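Side-chain contacts in arginine kinase (Anthopleura japonica, PDB 4RF6), which transfers the terminal phosphate of ATP to L-arginine, giving phospho-L-arginine and ADP, with two approximate phosphagen kinase repeats in tandem on one chain: residues S239-S244 against L499-R504; K491-T496 against L505-K510. One frame throughout, in Å; residues are numbered along the deposited sequence.

Contact 1. Residues S239-S244 against L499-R504; sequences SMEKGS and LTRNER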
# COMPACT_ATOMS: atom_id res chain seq x y z
N SER A 239 1.49 15.17 -0.00
CA SER A 239 0.59 14.41 -0.86
C SER A 239 1.26 13.06 -1.11
O SER A 239 2.45 13.01 -1.42
CB SER A 239 0.37 15.14 -2.18
OG SER A 239 -0.46 14.39 -3.05
N MET A 240 0.50 11.98 -0.95
CA MET A 240 1.11 10.65 -1.04
C MET A 240 0.09 9.56 -1.35
O MET A 240 -1.09 9.67 -1.02
CB MET A 240 1.84 10.30 0.27
CG MET A 240 0.94 10.02 1.46
SD MET A 240 0.09 11.51 2.05
CE MET A 240 -0.82 10.86 3.46
N GLU A 241 0.56 8.50 -1.99
CA GLU A 241 -0.28 7.34 -2.25
C GLU A 241 0.61 6.17 -2.63
O GLU A 241 1.81 6.34 -2.88
CB GLU A 241 -1.27 7.65 -3.37
CG GLU A 241 -0.62 7.88 -4.73
CD GLU A 241 -1.57 8.53 -5.73
OE1 GLU A 241 -1.50 8.19 -6.93
OE2 GLU A 241 -2.36 9.40 -5.31
N LYS A 242 0.04 4.97 -2.65
CA LYS A 242 0.77 3.82 -3.17
C LYS A 242 0.83 3.91 -4.69
O LYS A 242 0.02 4.62 -5.31
CB LYS A 242 0.11 2.52 -2.70
CG LYS A 242 0.37 2.20 -1.23
CD LYS A 242 -0.21 0.85 -0.82
CE LYS A 242 -0.01 0.58 0.67
NZ LYS A 242 1.44 0.54 1.03
N GLY A 243 1.79 3.22 -5.29
CA GLY A 243 1.91 3.23 -6.74
C GLY A 243 2.87 4.29 -7.25
O GLY A 243 3.69 4.82 -6.49
N SER A 244 2.76 4.61 -8.53
CA SER A 244 3.79 5.37 -9.23
C SER A 244 3.35 6.75 -9.73
O SER A 244 4.16 7.50 -10.28
CB SER A 244 4.26 4.56 -10.44
OG SER A 244 3.15 4.21 -11.26
N LEU A 499 -3.76 -7.28 -11.84
CA LEU A 499 -4.45 -6.05 -11.44
C LEU A 499 -3.53 -4.84 -11.34
O LEU A 499 -2.41 -4.94 -10.84
CB LEU A 499 -5.15 -6.24 -10.09
CG LEU A 499 -6.42 -7.09 -10.00
CD1 LEU A 499 -6.92 -7.14 -8.55
CD2 LEU A 499 -7.50 -6.53 -10.91
N THR A 500 -4.01 -3.70 -11.83
CA THR A 500 -3.35 -2.42 -11.60
C THR A 500 -3.87 -1.84 -10.29
O THR A 500 -4.86 -2.33 -9.74
CB THR A 500 -3.62 -1.40 -12.72
OG1 THR A 500 -5.01 -1.06 -12.73
CG2 THR A 500 -3.22 -1.96 -14.08
N ARG A 501 -3.21 -0.81 -9.78
CA ARG A 501 -3.63 -0.20 -8.53
C ARG A 501 -5.08 0.26 -8.57
O ARG A 501 -5.87 -0.05 -7.67
CB ARG A 501 -2.74 0.99 -8.16
CG ARG A 501 -3.28 1.80 -6.99
CD ARG A 501 -2.22 2.73 -6.42
NE ARG A 501 -2.67 3.29 -5.15
CZ ARG A 501 -3.25 4.48 -5.01
NH1 ARG A 501 -3.44 5.26 -6.07
NH2 ARG A 501 -3.63 4.89 -3.81
N ASN A 502 -5.44 0.99 -9.62
CA ASN A 502 -6.78 1.56 -9.73
C ASN A 502 -7.87 0.52 -9.91
O ASN A 502 -8.97 0.66 -9.37
CB ASN A 502 -6.83 2.61 -10.85
CG ASN A 502 -6.03 3.86 -10.52
OD1 ASN A 502 -5.84 4.19 -9.35
ND2 ASN A 502 -5.56 4.56 -11.54
N GLU A 503 -7.59 -0.54 -10.68
CA GLU A 503 -8.53 -1.65 -10.79
C GLU A 503 -8.87 -2.26 -9.43
O GLU A 503 -10.04 -2.46 -9.10
CB GLU A 503 -7.96 -2.76 -11.69
CG GLU A 503 -7.91 -2.45 -13.18
CD GLU A 503 -7.35 -3.62 -13.97
OE1 GLU A 503 -8.13 -4.30 -14.67
OE2 GLU A 503 -6.13 -3.88 -13.86
N ARG A 504 -7.84 -2.56 -8.64
CA ARG A 504 -8.06 -3.19 -7.34
C ARG A 504 -8.91 -2.30 -6.43
O ARG A 504 -9.80 -2.79 -5.72
CB ARG A 504 -6.73 -3.52 -6.65
CG ARG A 504 -6.90 -4.24 -5.31
CD ARG A 504 -5.56 -4.48 -4.63
NE ARG A 504 -4.70 -5.36 -5.42
CZ ARG A 504 -3.67 -4.94 -6.14
NH1 ARG A 504 -3.35 -3.65 -6.16
NH2 ARG A 504 -2.95 -5.81 -6.83
O HOH W 1 -4.75 8.14 -5.23
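Arg501 reaches out of the first turn of helix 501-516 and lays its guanidinium group across the end of strand 235-242, where it meets Glu241, Lys242 and Gly243. Its CB points toward the strand, and with CG opposite the backbone N (chi1 170°) the chain runs nearly straight as far as NE. Arg501 CD passes Gly243 CA at 4.2 Å and lies close to the carbonyl of Lys242. Arg501 NE then comes to 3.0 Å from Lys242 O, but the angle is poor and no hydrogen bond forms: the carbonyl oxygen sits over one face of the guanidinium, displaced toward its rim, and NE serves a salt bridge to Glu565. Lys242 O remains close to Arg501 CZ as well. At the tip the two nitrogens diverge. Arg501 NH2 packs 3.7 Å from Glu241 CB, whereas Arg501 NH1 lies 3.6 Å from Glu241 OE1. This salt bridge is long, and because OE1 stands well out of the guanidinium plane it is a matter of charge alone. Water 1, in the plane at the guanidinium edge, accepts from Arg501 NH1 at 3.3 Å and gives a weak bond to Glu241 OE2. The carboxylate has a second arginine near it, Arg252 on helix 246-264, its stronger partner. Behind Arg501, Thr500 N donates to Glu503 OE2 at 2.9 Å, and Glu503 N returns a weak bond to Thr500 OG1, a capping box at the helix start. The contact is part of the interface between the tandem repeats of a double-domain phosphagen kinase: an arginine just after the N-cap meets the end of inner strand 235-242 and the turn after it, in the other repeat's catalytic-domain sheet.

Contact 2. Residues K491-T496 against L505-K510; sequences KGYALT and LDIERK
Tyr493 lays one face of its ring on Ile507, and this is the close-packed part of the contact. Ile507 CG1 stands 3.8 Å from the ring centroid and only 9° off the ring normal, a CH-pi contact almost exactly over the centre. Ile507 CD1 continues toward the root of the tyrosine, 3.8 Å from Tyr493 CG and 3.9 Å from Tyr493 CB, so the two side chains run past one another in opposite directions. Ile507 achieves this with CG1 opposite its carbonyl carbon (chi1 -72°), which carries the end of the branch nearer the loop than its CB direction alone would suggest. Toward the hydroxyl end the contacts are fewer and mixed. Asp506 CB lies 3.6 Å from Tyr493 OH, approaching the ring obliquely, while its carboxylate is engaged elsewhere: Asp506 OD1 accepts a 2.9 Å hydrogen bond from Arg509 NH2, part of a salt bridge, met from above the carboxylate plane. Lys510, bent at chi2 and chi3, brings its ammonium to the ring edge near the ring plane and gives Tyr493 OH a weak hydrogen bond of 3.0 Å from Lys510 NZ. Lys510 NZ also donates to water 2 at 3.2 Å, and that water in turn donates to Lys491 O, so a water links the lysine to the loop backbone beside the direct bond. Lys491 itself is exposed. On the buried side, the loop continues into Ala494, whose carbonyl oxygen accepts from Gln586 and Gln619; Ile507 also touches Gln586. The tyrosine thus packs the connection that follows strand 479-488 against the helix it leads into, 501-516, which is also tied to strand 524-528 by the bond between Glu508 and Tyr526.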
# COMPACT_ATOMS: atom_id res chain seq x y z
N LYS A 491 -16.17 -9.03 -13.47
CA LYS A 491 -16.06 -8.84 -14.92
C LYS A 491 -15.56 -7.43 -15.24
O LYS A 491 -15.93 -6.46 -14.57
CB LYS A 491 -17.40 -9.10 -15.60
CG LYS A 491 -17.29 -9.19 -17.12
CD LYS A 491 -18.65 -9.44 -17.77
CE LYS A 491 -18.50 -9.49 -19.29
NZ LYS A 491 -19.79 -9.76 -19.96
N GLY A 492 -14.71 -7.32 -16.26
CA GLY A 492 -14.25 -6.02 -16.70
C GLY A 492 -12.86 -5.67 -16.20
O GLY A 492 -12.34 -4.60 -16.50
N TYR A 493 -12.25 -6.58 -15.43
CA TYR A 493 -10.94 -6.33 -14.87
C TYR A 493 -9.96 -7.44 -15.22
O TYR A 493 -10.35 -8.49 -15.73
CB TYR A 493 -11.04 -6.18 -13.35
CG TYR A 493 -11.92 -5.03 -12.94
CD1 TYR A 493 -11.41 -3.74 -12.86
CD2 TYR A 493 -13.26 -5.23 -12.64
CE1 TYR A 493 -12.21 -2.68 -12.50
CE2 TYR A 493 -14.07 -4.18 -12.26
CZ TYR A 493 -13.54 -2.91 -12.20
OH TYR A 493 -14.34 -1.85 -11.83
N ALA A 494 -8.68 -7.21 -14.95
CA ALA A 494 -7.70 -8.29 -15.03
C ALA A 494 -8.05 -9.29 -13.94
O ALA A 494 -8.98 -9.07 -13.15
CB ALA A 494 -6.30 -7.74 -14.81
N LEU A 495 -7.32 -10.40 -13.87
CA LEU A 495 -7.47 -11.28 -12.72
C LEU A 495 -6.51 -10.74 -11.66
O LEU A 495 -5.74 -9.82 -11.94
CB LEU A 495 -7.19 -12.73 -13.08
CG LEU A 495 -8.24 -13.33 -14.04
CD1 LEU A 495 -7.74 -14.59 -14.72
CD2 LEU A 495 -9.51 -13.63 -13.28
N THR A 496 -6.58 -11.28 -10.45
CA THR A 496 -5.74 -10.80 -9.35
C THR A 496 -4.24 -10.60 -9.67
O THR A 496 -3.66 -9.58 -9.27
CB THR A 496 -5.93 -11.66 -8.08
OG1 THR A 496 -7.28 -11.50 -7.60
CG2 THR A 496 -4.98 -11.24 -6.99
N LEU A 505 -8.62 -1.00 -6.45
CA LEU A 505 -9.39 -0.03 -5.69
C LEU A 505 -10.83 0.08 -6.20
O LEU A 505 -11.76 0.23 -5.42
CB LEU A 505 -8.72 1.35 -5.73
CG LEU A 505 -7.42 1.54 -4.96
CD1 LEU A 505 -6.76 2.86 -5.34
CD2 LEU A 505 -7.67 1.51 -3.46
N ASP A 506 -11.00 0.01 -7.52
CA ASP A 506 -12.35 0.06 -8.11
C ASP A 506 -13.15 -1.17 -7.70
O ASP A 506 -14.33 -1.06 -7.37
CB ASP A 506 -12.29 0.13 -9.64
CG ASP A 506 -11.89 1.51 -10.14
OD1 ASP A 506 -11.88 2.47 -9.34
OD2 ASP A 506 -11.59 1.63 -11.35
N ILE A 507 -12.50 -2.33 -7.73
CA ILE A 507 -13.13 -3.58 -7.32
C ILE A 507 -13.58 -3.51 -5.86
O ILE A 507 -14.73 -3.84 -5.55
CB ILE A 507 -12.19 -4.77 -7.54
CG1 ILE A 507 -12.06 -5.06 -9.04
CG2 ILE A 507 -12.68 -6.00 -6.80
CD1 ILE A 507 -10.84 -5.89 -9.42
N GLU A 508 -12.69 -3.09 -4.96
CA GLU A 508 -13.05 -2.98 -3.55
C GLU A 508 -14.26 -2.07 -3.38
O GLU A 508 -15.21 -2.41 -2.66
CB GLU A 508 -11.88 -2.46 -2.70
CG GLU A 508 -12.19 -2.48 -1.21
CD GLU A 508 -11.30 -1.57 -0.38
OE1 GLU A 508 -11.33 -1.71 0.86
OE2 GLU A 508 -10.60 -0.71 -0.96
N ARG A 509 -14.23 -0.93 -4.06
CA ARG A 509 -15.31 0.06 -3.96
C ARG A 509 -16.65 -0.50 -4.41
O ARG A 509 -17.68 -0.32 -3.75
CB ARG A 509 -14.95 1.30 -4.79
CG ARG A 509 -15.87 2.49 -4.56
CD ARG A 509 -15.55 3.65 -5.50
NE ARG A 509 -16.20 3.50 -6.80
CZ ARG A 509 -15.60 3.04 -7.89
NH1 ARG A 509 -16.26 2.93 -9.03
NH2 ARG A 509 -14.32 2.67 -7.83
N LYS A 510 -16.66 -1.19 -5.55
CA LYS A 510 -17.91 -1.71 -6.11
C LYS A 510 -18.45 -2.91 -5.35
O LYS A 510 -19.66 -3.05 -5.18
CB LYS A 510 -17.75 -2.02 -7.59
CG LYS A 510 -17.21 -0.86 -8.40
CD LYS A 510 -17.77 -0.78 -9.81
CE LYS A 510 -17.24 -1.88 -10.70
NZ LYS A 510 -17.26 -1.45 -12.14
O HOH W 2 -16.76 -3.84 -14.14

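Both contacts use helix 501-516, contact 1 its first turn and contact 2 the turns that follow; their centres lie about 13 Å apart. Contact 1 joins the two repeats across 254 intervening residues, whereas contact 2 stays within the second and spans only eight. Each is partly buried, yet their chemistry differs: charge, a backbone carbonyl and a water mediate the inter-repeat meeting, while an aromatic face on an aliphatic branch dominates the local one, with polar groups at its rim. They meet through Glu503, whose OE1 probably accepts from Ala494 N at 3.0 Å, and through Leu499 CD2, 3.7 Å from Ile507 CD1.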